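Local coordinates for protein N-glycosylase/DNA lyase (PDB 3FHF) that belongs to the helix-hairpin-helix superfamily of DNA glycosylases and is built of helices and connecting loops, without strands, at residues A[12-17]-A[191-196]; A[21-26]-A[201-206]; A[47-52]-A[98-103]; A[104-109]-A[127-132]. One frame throughout, in Å; residues are numbered along the deposited sequence. Where two conformers were deposited one is given.

Two pairs of contacts lie on opposite sides of the chain's centre. Interactions 1 and 2, centres about 10 Å apart, join helices 5-18 and 22-34 to the end of helix 176-192 and to helix 197-209, meeting where Leu195 and Leu17 touch Tyr203. Interactions 3 and 4, centres about 8 Å apart, share a border where Tyr99 packs on the 131-132 backbone. Interaction 3 is buried and wholly apolar. Interactions 1, 2 and 4 are partly buried: 2 is apolar and aromatic with a lysine stem at its margin, while 1 and 4 combine small apolar cores with charged outer edges. Interaction 4 alone has a direct, weak hydrogen bond across its segments.

Interaction 1 (A[12-17]-A[191-196]); sequences KKIEEL and EEVNLK
Val193 and Ile14 carry this contact, with Glu15 closing one side. Ile14 presents its CG2 branch, which is 4.0 Å from Val193 CB. With chi1 at -70°, CG2 is anti to the backbone N, the position from which it reaches Val193 and Leu195. Ile14 and Val193 meet at about a right angle. The same CG2 lies 3.8 Å from Leu195 CD1, so one methyl group fits against both apolar side chains of the 191-196 segment. Glu15 bends at its second torsion (chi2 -68°), which folds the carboxylate back over Val193 and leaves OE2 3.7 Å from Val193 CA. Lys18 ties the polar layer together: its NZ pairs with Glu15 OE1 in a salt bridge and bonds to Val193 O. A water also links Glu15 OE2 with Asn194 OD1, but this bridge is doubtful because Asn194 was modelled in two conformers. Behind Val193 the chain leaves helix 176-192 through Asn194, whose positive phi (56°) accompanies its N bonding back to Glu191 O at 3.0 Å. Leu195 N bonds to Gly190 O, which completes a Schellman motif. Helix 5-18 thus lies against Val193 and Leu195 where that motif ends helix 176-192.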
# COMPACT_ATOMS: atom_id res chain seq x y z
N LYS A 12 -20.41 -7.45 10.44
CA LYS A 12 -21.57 -7.95 9.72
C LYS A 12 -21.58 -7.52 8.26
O LYS A 12 -21.93 -8.30 7.38
CB LYS A 12 -22.85 -7.48 10.40
CG LYS A 12 -24.11 -8.12 9.85
CD LYS A 12 -25.35 -7.65 10.61
CE LYS A 12 -26.59 -8.39 10.15
NZ LYS A 12 -26.44 -9.86 10.36
N LYS A 13 -21.23 -6.26 8.01
CA LYS A 13 -21.17 -5.72 6.66
C LYS A 13 -20.11 -6.44 5.82
O LYS A 13 -20.34 -6.80 4.67
CB LYS A 13 -20.86 -4.22 6.70
CG LYS A 13 -20.76 -3.56 5.33
CD LYS A 13 -22.05 -3.74 4.53
CE LYS A 13 -22.01 -2.90 3.24
NZ LYS A 13 -23.31 -2.93 2.51
N ILE A 14 -18.93 -6.62 6.40
CA ILE A 14 -17.86 -7.30 5.69
C ILE A 14 -18.25 -8.74 5.34
O ILE A 14 -17.95 -9.22 4.25
CB ILE A 14 -16.55 -7.28 6.52
CG1 ILE A 14 -16.02 -5.85 6.56
CG2 ILE A 14 -15.50 -8.22 5.90
CD1 ILE A 14 -14.87 -5.63 7.54
N GLU A 15 -18.92 -9.43 6.26
CA GLU A 15 -19.36 -10.80 5.99
C GLU A 15 -20.38 -10.76 4.86
O GLU A 15 -20.49 -11.70 4.07
CB GLU A 15 -20.00 -11.41 7.24
CG GLU A 15 -19.03 -11.68 8.39
CD GLU A 15 -18.02 -12.78 8.08
OE1 GLU A 15 -18.13 -13.41 7.00
OE2 GLU A 15 -17.12 -13.01 8.92
N GLU A 16 -21.13 -9.67 4.79
CA GLU A 16 -22.13 -9.50 3.73
C GLU A 16 -21.41 -9.35 2.39
O GLU A 16 -21.81 -9.94 1.38
CB GLU A 16 -22.98 -8.27 4.02
CG GLU A 16 -24.47 -8.51 3.93
CD GLU A 16 -25.27 -7.54 4.78
OE1 GLU A 16 -25.25 -6.33 4.48
OE2 GLU A 16 -25.91 -8.00 5.75
N LEU A 17 -20.34 -8.57 2.37
CA LEU A 17 -19.58 -8.36 1.14
C LEU A 17 -18.92 -9.66 0.69
O LEU A 17 -18.86 -9.95 -0.51
CB LEU A 17 -18.52 -7.28 1.36
CG LEU A 17 -19.04 -5.85 1.58
CD1 LEU A 17 -17.86 -4.92 1.82
CD2 LEU A 17 -19.84 -5.40 0.36
N GLU A 191 -8.74 -11.22 11.34
CA GLU A 191 -9.00 -12.61 11.73
C GLU A 191 -10.45 -12.78 12.17
O GLU A 191 -11.05 -13.83 11.95
CB GLU A 191 -8.03 -13.06 12.83
CG GLU A 191 -7.74 -12.05 13.91
CD GLU A 191 -6.68 -12.53 14.89
OE1 GLU A 191 -5.60 -12.96 14.42
OE2 GLU A 191 -6.92 -12.49 16.11
N GLU A 192 -11.03 -11.73 12.75
CA GLU A 192 -12.41 -11.78 13.19
C GLU A 192 -13.33 -12.00 11.99
O GLU A 192 -14.45 -12.49 12.15
CB GLU A 192 -12.77 -10.48 13.95
CG GLU A 192 -14.12 -10.49 14.64
CD GLU A 192 -14.33 -9.29 15.57
OE1 GLU A 192 -15.47 -9.08 16.03
OE2 GLU A 192 -13.35 -8.56 15.85
N VAL A 193 -12.86 -11.65 10.79
CA VAL A 193 -13.64 -11.86 9.58
C VAL A 193 -12.95 -12.83 8.62
O VAL A 193 -13.36 -12.98 7.47
CB VAL A 193 -13.93 -10.52 8.82
CG1 VAL A 193 -14.85 -9.66 9.65
CG2 VAL A 193 -12.63 -9.78 8.54
N ASN A 194 -11.90 -13.48 9.11
CA ASN A 194 -11.13 -14.44 8.33
C ASN A 194 -10.56 -13.88 7.03
O ASN A 194 -10.65 -14.52 5.98
CB ASN A 194 -11.98 -15.68 8.05
CG ASN A 194 -12.14 -16.56 9.27
OD1 ASN A 194 -12.82 -16.19 10.24
ND2 ASN A 194 -11.52 -17.73 9.25
N LEU A 195 -9.97 -12.70 7.11
CA LEU A 195 -9.36 -12.06 5.95
C LEU A 195 -7.92 -11.70 6.30
O LEU A 195 -7.63 -11.37 7.45
CB LEU A 195 -10.10 -10.78 5.56
CG LEU A 195 -11.52 -10.86 5.01
CD1 LEU A 195 -12.05 -9.45 4.77
CD2 LEU A 195 -11.53 -11.65 3.70
N LYS A 196 -7.03 -11.78 5.32
CA LYS A 196 -5.63 -11.42 5.53
C LYS A 196 -5.60 -9.90 5.47
O LYS A 196 -6.55 -9.29 4.98
CB LYS A 196 -4.76 -11.98 4.41
CG LYS A 196 -4.87 -13.48 4.22
CD LYS A 196 -4.08 -13.93 2.99
CE LYS A 196 -4.34 -15.39 2.67
NZ LYS A 196 -4.04 -16.27 3.84
O HOH W 1 -15.61 -15.01 9.16

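Interaction 2 (A[21-26]-A[201-206]); sequences EIKDII and DLYIWY
Ile26 lies over the ring of Tyr203 and Ile22 over that of Tyr206, joining helix 22-34 to helix 197-209. Bringing helices from both ends of the chain into one lobe is a feature of the helix-hairpin-helix glycosylase fold. The short segments run at 125° to each other, with axes 10.8 Å apart at closest, a spacing that leaves room for a layer of isoleucine and tyrosine side chains. The tight part is centred on buried Ile26. Its CD1 stands 3.6 Å from the centroid of the Tyr203 ring, only 8° from the normal, a CH-pi contact over the middle of the face. Its other branch, CG2, slides past Leu202 and comes 3.9 Å from Leu202 CB. Leu17 of the preceding helix also packs on Tyr203 and Tyr206.

Ile22 and Tyr206, both partly exposed, form a second tight patch nearer solvent. They approach from opposite directions, and Ile22 CG2 makes another CH-pi contact 4.0 Å from the Tyr206 centroid, almost on the normal. The bend of Ile22 at chi2 (-54°) lays its terminal methyl over the phenol end, with CD1 3.3 Å from Tyr206 OH.

At the margin the contact is sparser. Lys23 turns its ammonium group to a salt bridge with Asp27 and gives only its stem, CG lying 3.5 Å from Tyr203 OH.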
# COMPACT_ATOMS: atom_id res chain seq x y z
N GLU A 21 -20.81 -10.64 -4.98
CA GLU A 21 -19.90 -10.72 -6.13
C GLU A 21 -18.66 -9.88 -5.88
O GLU A 21 -17.64 -10.02 -6.56
CB GLU A 21 -20.62 -10.26 -7.41
CG GLU A 21 -21.90 -9.48 -7.17
CD GLU A 21 -22.80 -9.43 -8.40
OE1 GLU A 21 -23.17 -10.51 -8.92
OE2 GLU A 21 -23.14 -8.32 -8.85
N ILE A 22 -18.74 -9.00 -4.89
CA ILE A 22 -17.61 -8.15 -4.54
C ILE A 22 -16.42 -9.02 -4.15
O ILE A 22 -15.27 -8.66 -4.40
CB ILE A 22 -17.96 -7.21 -3.37
CG1 ILE A 22 -19.15 -6.32 -3.76
CG2 ILE A 22 -16.76 -6.36 -3.01
CD1 ILE A 22 -18.96 -5.54 -5.04
N LYS A 23 -16.70 -10.17 -3.54
CA LYS A 23 -15.63 -11.06 -3.13
C LYS A 23 -14.78 -11.51 -4.31
O LYS A 23 -13.55 -11.55 -4.23
CB LYS A 23 -16.20 -12.30 -2.42
CG LYS A 23 -15.10 -13.24 -1.91
CD LYS A 23 -15.64 -14.43 -1.16
CE LYS A 23 -14.55 -15.05 -0.29
NZ LYS A 23 -13.32 -15.39 -1.06
N ASP A 24 -15.43 -11.86 -5.41
CA ASP A 24 -14.71 -12.32 -6.59
C ASP A 24 -13.87 -11.21 -7.22
O ASP A 24 -12.79 -11.46 -7.75
CB ASP A 24 -15.68 -12.86 -7.64
CG ASP A 24 -16.24 -14.21 -7.28
OD1 ASP A 24 -15.62 -14.93 -6.47
OD2 ASP A 24 -17.30 -14.57 -7.83
N ILE A 25 -14.37 -9.99 -7.15
CA ILE A 25 -13.67 -8.85 -7.71
C ILE A 25 -12.42 -8.55 -6.89
O ILE A 25 -11.35 -8.30 -7.44
CB ILE A 25 -14.59 -7.60 -7.76
CG1 ILE A 25 -15.74 -7.87 -8.74
CG2 ILE A 25 -13.80 -6.36 -8.17
CD1 ILE A 25 -16.81 -6.78 -8.80
N ILE A 26 -12.55 -8.57 -5.57
CA ILE A 26 -11.42 -8.31 -4.70
C ILE A 26 -10.41 -9.46 -4.79
O ILE A 26 -9.20 -9.23 -4.84
CB ILE A 26 -11.89 -8.10 -3.25
CG1 ILE A 26 -12.58 -6.73 -3.13
CG2 ILE A 26 -10.70 -8.21 -2.29
CD1 ILE A 26 -13.18 -6.46 -1.77
N ASP A 201 -7.69 -4.67 3.56
CA ASP A 201 -7.44 -3.33 3.05
C ASP A 201 -8.37 -2.97 1.90
O ASP A 201 -8.90 -1.85 1.85
CB ASP A 201 -5.99 -3.20 2.60
CG ASP A 201 -5.70 -1.84 1.97
OD1 ASP A 201 -5.75 -1.74 0.72
OD2 ASP A 201 -5.43 -0.89 2.73
N LEU A 202 -8.57 -3.91 0.97
CA LEU A 202 -9.44 -3.67 -0.17
C LEU A 202 -10.92 -3.65 0.23
O LEU A 202 -11.71 -2.89 -0.33
CB LEU A 202 -9.18 -4.71 -1.27
CG LEU A 202 -7.76 -4.66 -1.86
CD1 LEU A 202 -7.59 -5.70 -2.97
CD2 LEU A 202 -7.50 -3.26 -2.42
N TYR A 203 -11.32 -4.48 1.20
CA TYR A 203 -12.71 -4.47 1.66
C TYR A 203 -13.01 -3.13 2.30
O TYR A 203 -14.07 -2.55 2.10
CB TYR A 203 -13.00 -5.60 2.66
CG TYR A 203 -13.30 -6.93 2.01
CD1 TYR A 203 -12.28 -7.77 1.56
CD2 TYR A 203 -14.62 -7.34 1.82
CE1 TYR A 203 -12.56 -8.98 0.95
CE2 TYR A 203 -14.91 -8.56 1.20
CZ TYR A 203 -13.87 -9.37 0.77
OH TYR A 203 -14.16 -10.57 0.17
N ILE A 204 -12.06 -2.63 3.09
CA ILE A 204 -12.23 -1.35 3.75
C ILE A 204 -12.34 -0.21 2.73
O ILE A 204 -13.20 0.66 2.84
CB ILE A 204 -11.08 -1.07 4.74
CG1 ILE A 204 -11.19 -2.05 5.91
CG2 ILE A 204 -11.12 0.38 5.21
CD1 ILE A 204 -10.13 -1.88 6.99
N TRP A 205 -11.46 -0.22 1.72
CA TRP A 205 -11.52 0.82 0.70
C TRP A 205 -12.83 0.71 -0.07
O TRP A 205 -13.45 1.73 -0.41
CB TRP A 205 -10.34 0.73 -0.28
CG TRP A 205 -9.18 1.59 0.13
CD1 TRP A 205 -7.98 1.17 0.63
CD2 TRP A 205 -9.12 3.02 0.09
NE1 TRP A 205 -7.18 2.25 0.92
CE2 TRP A 205 -7.85 3.40 0.59
CE3 TRP A 205 -10.01 4.02 -0.31
CZ2 TRP A 205 -7.46 4.74 0.70
CZ3 TRP A 205 -9.62 5.35 -0.20
CH2 TRP A 205 -8.35 5.70 0.30
N TYR A 206 -13.28 -0.51 -0.34
CA TYR A 206 -14.52 -0.67 -1.08
C TYR A 206 -15.70 -0.09 -0.30
O TYR A 206 -16.59 0.52 -0.89
CB TYR A 206 -14.80 -2.13 -1.40
CG TYR A 206 -16.15 -2.32 -2.05
CD1 TYR A 206 -17.27 -2.64 -1.29
CD2 TYR A 206 -16.31 -2.13 -3.42
CE1 TYR A 206 -18.53 -2.75 -1.88
CE2 TYR A 206 -17.55 -2.24 -4.01
CZ TYR A 206 -18.65 -2.55 -3.24
OH TYR A 206 -19.89 -2.65 -3.83

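Interaction 3 (A[47-52]-A[98-103]); sequences ELCFCI and EYIVLA
Ile52 overlaps both Tyr99 and Ile100, two consecutive residues of the facing helix. The setting is an antiparallel helix pair within the all-helical glycosylase fold: the segments of helices 41-54 and 93-103 run at 152° to each other, and their axes approach to 10.2 Å. Every contact across the pair is apolar, and no hydrogen bond crosses it.

The CG2 branch of Ile52 sits between Tyr99 CB, 4.1 Å away, and Ile100 CG1. It meets the stem of Tyr99 rather than its ring face, and lies at the ring edge, near its plane. The CD1 end of Ile52 adds a second contact with Ile100 CG1 at 4.2 Å, the two isoleucine side chains running at a slant to one another. Outside the pair, Ile52 also touches Ile133 and Tyr99 touches Lys131, both in the loop after helix 119-129.

One turn along, the backbones come nearest, with Cys49 CA and Ile100 CA 6.4 Å apart. A small sulfhydryl occupies this narrow stretch, and Cys49 SG lies 3.7 Å from Ile100 CG2. In Ile100, chi1 of -68° sets CG2 opposite the backbone N, which brings that methyl to the sulfur. Phe73 touches both Cys49 and Ile100, and Leu81 touches Ile100, so helices 72-75 and 78-87 also pack on this flank.

Elsewhere the packing is wider: Leu48, which also touches Phe141 of helix 135-144, sets one methyl near Ala103, with Leu48 CD2 4.5 Å from Ala103 CB.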
# COMPACT_ATOMS: atom_id res chain seq x y z
N GLU A 47 6.56 -1.04 -9.50
CA GLU A 47 5.54 -1.00 -8.45
C GLU A 47 6.06 -0.21 -7.26
O GLU A 47 5.29 0.44 -6.55
CB GLU A 47 5.15 -2.40 -7.99
CG GLU A 47 4.24 -3.11 -8.96
CD GLU A 47 2.95 -2.35 -9.22
OE1 GLU A 47 2.16 -2.16 -8.27
OE2 GLU A 47 2.73 -1.93 -10.37
N LEU A 48 7.37 -0.28 -7.04
CA LEU A 48 7.97 0.46 -5.93
C LEU A 48 7.81 1.95 -6.22
O LEU A 48 7.55 2.75 -5.32
CB LEU A 48 9.45 0.11 -5.80
CG LEU A 48 10.20 0.84 -4.68
CD1 LEU A 48 9.69 0.38 -3.32
CD2 LEU A 48 11.68 0.57 -4.81
N CYS A 49 7.97 2.31 -7.49
CA CYS A 49 7.84 3.70 -7.91
C CYS A 49 6.40 4.16 -7.81
O CYS A 49 6.13 5.31 -7.49
CB CYS A 49 8.37 3.88 -9.33
SG CYS A 49 10.16 3.66 -9.42
N PHE A 50 5.47 3.25 -8.09
CA PHE A 50 4.05 3.56 -7.99
C PHE A 50 3.77 3.98 -6.54
O PHE A 50 3.07 4.96 -6.29
CB PHE A 50 3.20 2.32 -8.30
CG PHE A 50 1.76 2.44 -7.86
CD1 PHE A 50 0.86 3.23 -8.57
CD2 PHE A 50 1.31 1.80 -6.71
CE1 PHE A 50 -0.46 3.38 -8.15
CE2 PHE A 50 -0.00 1.94 -6.27
CZ PHE A 50 -0.89 2.74 -6.99
N CYS A 51 4.34 3.23 -5.60
CA CYS A 51 4.14 3.52 -4.19
C CYS A 51 4.85 4.80 -3.75
O CYS A 51 4.36 5.51 -2.89
CB CYS A 51 4.59 2.32 -3.35
SG CYS A 51 3.54 0.86 -3.59
N ILE A 52 6.00 5.08 -4.35
CA ILE A 52 6.71 6.31 -4.01
C ILE A 52 5.86 7.51 -4.45
O ILE A 52 5.87 8.56 -3.82
CB ILE A 52 8.07 6.40 -4.73
CG1 ILE A 52 9.07 5.44 -4.07
CG2 ILE A 52 8.60 7.83 -4.69
CD1 ILE A 52 10.45 5.45 -4.71
N GLU A 98 13.66 12.54 -7.48
CA GLU A 98 14.93 12.29 -6.80
C GLU A 98 14.89 10.94 -6.07
O GLU A 98 15.82 10.14 -6.18
CB GLU A 98 15.23 13.42 -5.81
CG GLU A 98 16.32 13.07 -4.81
CD GLU A 98 16.64 14.21 -3.87
OE1 GLU A 98 15.70 14.92 -3.45
OE2 GLU A 98 17.83 14.39 -3.55
N TYR A 99 13.82 10.69 -5.32
CA TYR A 99 13.69 9.43 -4.60
C TYR A 99 13.81 8.24 -5.55
O TYR A 99 14.52 7.27 -5.28
CB TYR A 99 12.34 9.34 -3.88
CG TYR A 99 12.09 10.38 -2.81
CD1 TYR A 99 13.14 10.91 -2.07
CD2 TYR A 99 10.79 10.79 -2.51
CE1 TYR A 99 12.90 11.84 -1.05
CE2 TYR A 99 10.54 11.71 -1.49
CZ TYR A 99 11.60 12.23 -0.77
OH TYR A 99 11.35 13.13 0.23
N ILE A 100 13.09 8.33 -6.67
CA ILE A 100 13.10 7.26 -7.66
C ILE A 100 14.49 6.98 -8.20
O ILE A 100 14.92 5.83 -8.26
CB ILE A 100 12.14 7.60 -8.83
CG1 ILE A 100 10.70 7.57 -8.31
CG2 ILE A 100 12.33 6.60 -9.97
CD1 ILE A 100 9.66 8.05 -9.32
N VAL A 101 15.20 8.03 -8.61
CA VAL A 101 16.54 7.88 -9.14
C VAL A 101 17.46 7.23 -8.11
O VAL A 101 18.23 6.32 -8.43
CB VAL A 101 17.15 9.25 -9.55
CG1 VAL A 101 18.57 9.07 -10.05
CG2 VAL A 101 16.28 9.90 -10.63
N LEU A 102 17.37 7.70 -6.87
CA LEU A 102 18.19 7.15 -5.79
C LEU A 102 17.88 5.68 -5.53
O LEU A 102 18.77 4.89 -5.23
CB LEU A 102 17.97 7.94 -4.49
CG LEU A 102 18.45 9.39 -4.49
CD1 LEU A 102 18.01 10.08 -3.21
CD2 LEU A 102 19.97 9.43 -4.64
N ALA A 103 16.60 5.31 -5.67
CA ALA A 103 16.18 3.94 -5.44
C ALA A 103 16.76 3.00 -6.48
O ALA A 103 16.74 1.78 -6.30
CB ALA A 103 14.66 3.84 -5.46

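Interaction 4 (A[104-109]-A[127-132]); sequences RRFKNI and VRNIKG
Phe106 and Asn129 meet crosswise, the planes of the phenyl ring and the side-chain amide being 82° apart. The touching part of Asn129 is its stem, with CB 3.9 Å from Phe106 CZ, while its ND2 bonds back to Phe125 O within helix 119-129. Ile130 runs in the opposite sense to Phe106 and slides past it, bringing CG1 to 4.0 Å from Phe106 CD2. Phe125 packs against Phe106 edge-to-face and so adds to its surroundings, and more deeply Ile109 CD1 loosely approaches Ile130 CD1 at 4.5 Å.

Arg105 lies next to Phe106. Its chain is extended from CG to NE, and ring atom CE2 of Phe106 stands over the middle of the guanidinium face, 3.2 Å above its plane. The flat group then uses its edge across the contact: NH2 donates to Asn129 O at 2.8 Å, a weak bond because the N-H...O angle is only 124°. NH1 is spoken for by Leu102 O. The bond to Leu102 O and the weak one to Asn129 O together limit the rotation of the guanidinium. Asn129 O belongs to the C-terminal end of helix 119-129, where the helix dipole would probably welcome a positive charge. Lys131 crosses Arg105 at about a right angle, with its NZ 3.8 Å from Arg105 NH2, so like charges gather at this exposed rim.

The second segment leaves helix 119-129 at Ile130 and reaches Gly132, which has positive phi (96°), ahead of helix 135-144. This order of helix, glycine-containing turn and helix is consistent with the helix-hairpin-helix motif that gives the superfamily its name.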
# COMPACT_ATOMS: atom_id res chain seq x y z
N ARG A 104 17.29 3.55 -7.56
CA ARG A 104 17.84 2.73 -8.63
C ARG A 104 19.01 1.85 -8.21
O ARG A 104 19.32 0.87 -8.89
CB ARG A 104 18.24 3.62 -9.81
CG ARG A 104 17.04 4.18 -10.55
CD ARG A 104 17.43 5.15 -11.64
NE ARG A 104 16.26 5.71 -12.30
CZ ARG A 104 16.32 6.66 -13.23
NH1 ARG A 104 17.49 7.15 -13.60
NH2 ARG A 104 15.20 7.11 -13.79
N ARG A 105 19.67 2.18 -7.11
CA ARG A 105 20.79 1.35 -6.66
C ARG A 105 20.28 0.01 -6.15
O ARG A 105 21.07 -0.92 -5.92
CB ARG A 105 21.61 2.07 -5.58
CG ARG A 105 20.89 2.39 -4.28
CD ARG A 105 21.78 3.29 -3.43
NE ARG A 105 21.30 3.47 -2.07
CZ ARG A 105 20.15 4.05 -1.73
NH1 ARG A 105 19.33 4.51 -2.67
NH2 ARG A 105 19.82 4.17 -0.46
N PHE A 106 18.96 -0.09 -5.99
CA PHE A 106 18.29 -1.31 -5.53
C PHE A 106 17.33 -1.80 -6.62
O PHE A 106 16.35 -2.50 -6.32
CB PHE A 106 17.47 -1.02 -4.26
CG PHE A 106 18.29 -0.56 -3.07
CD1 PHE A 106 19.29 -1.36 -2.54
CD2 PHE A 106 18.03 0.67 -2.47
CE1 PHE A 106 20.03 -0.94 -1.42
CE2 PHE A 106 18.77 1.10 -1.36
CZ PHE A 106 19.76 0.29 -0.84
N LYS A 107 17.61 -1.46 -7.88
CA LYS A 107 16.72 -1.85 -8.98
C LYS A 107 16.36 -3.33 -9.03
O LYS A 107 15.30 -3.69 -9.55
CB LYS A 107 17.29 -1.40 -10.33
CG LYS A 107 18.56 -2.08 -10.79
CD LYS A 107 18.90 -1.65 -12.22
CE LYS A 107 20.18 -2.30 -12.72
NZ LYS A 107 21.36 -1.85 -11.95
N ASN A 108 17.23 -4.19 -8.51
CA ASN A 108 16.93 -5.62 -8.49
C ASN A 108 16.20 -5.86 -7.17
O ASN A 108 16.55 -6.75 -6.39
CB ASN A 108 18.22 -6.43 -8.58
CG ASN A 108 19.16 -6.17 -7.42
OD1 ASN A 108 19.34 -5.03 -6.99
ND2 ASN A 108 19.78 -7.23 -6.91
N ILE A 109 15.17 -5.06 -6.95
CA ILE A 109 14.38 -5.09 -5.72
C ILE A 109 13.69 -6.42 -5.42
O ILE A 109 13.47 -6.76 -4.26
CB ILE A 109 13.35 -3.91 -5.72
CG1 ILE A 109 12.85 -3.65 -4.30
CG2 ILE A 109 12.19 -4.19 -6.68
CD1 ILE A 109 13.96 -3.28 -3.32
N VAL A 127 12.13 0.62 4.53
CA VAL A 127 12.01 1.88 5.25
C VAL A 127 13.36 2.53 5.53
O VAL A 127 13.58 3.70 5.20
CB VAL A 127 11.27 1.67 6.60
CG1 VAL A 127 11.15 3.01 7.33
CG2 VAL A 127 9.89 1.08 6.35
N ARG A 128 14.28 1.77 6.12
CA ARG A 128 15.61 2.28 6.48
C ARG A 128 16.54 2.71 5.34
O ARG A 128 17.31 3.67 5.49
CB ARG A 128 16.33 1.25 7.33
CG ARG A 128 15.68 0.97 8.68
CD ARG A 128 15.88 2.14 9.62
NE ARG A 128 17.29 2.33 9.96
CZ ARG A 128 17.76 3.41 10.58
NH1 ARG A 128 16.95 4.40 10.90
NH2 ARG A 128 19.06 3.49 10.87
N ASN A 129 16.48 2.03 4.20
CA ASN A 129 17.38 2.34 3.10
C ASN A 129 16.86 3.18 1.95
O ASN A 129 17.64 3.86 1.28
CB ASN A 129 17.96 1.04 2.54
CG ASN A 129 18.94 0.38 3.50
OD1 ASN A 129 20.15 0.62 3.44
ND2 ASN A 129 18.42 -0.45 4.40
N ILE A 130 15.56 3.14 1.70
CA ILE A 130 15.00 3.89 0.59
C ILE A 130 14.29 5.18 0.99
O ILE A 130 13.25 5.15 1.63
CB ILE A 130 14.04 3.01 -0.23
CG1 ILE A 130 14.72 1.69 -0.57
CG2 ILE A 130 13.62 3.73 -1.51
CD1 ILE A 130 13.86 0.74 -1.38
N LYS A 131 14.88 6.31 0.60
CA LYS A 131 14.29 7.62 0.90
C LYS A 131 12.97 7.74 0.14
O LYS A 131 12.88 7.37 -1.03
CB LYS A 131 15.24 8.74 0.47
CG LYS A 131 16.39 8.99 1.45
CD LYS A 131 17.72 9.17 0.71
CE LYS A 131 18.26 7.83 0.24
NZ LYS A 131 19.47 7.92 -0.62
N GLY A 132 11.95 8.27 0.81
CA GLY A 132 10.66 8.41 0.17
C GLY A 132 9.77 7.23 0.50
O GLY A 132 8.60 7.19 0.09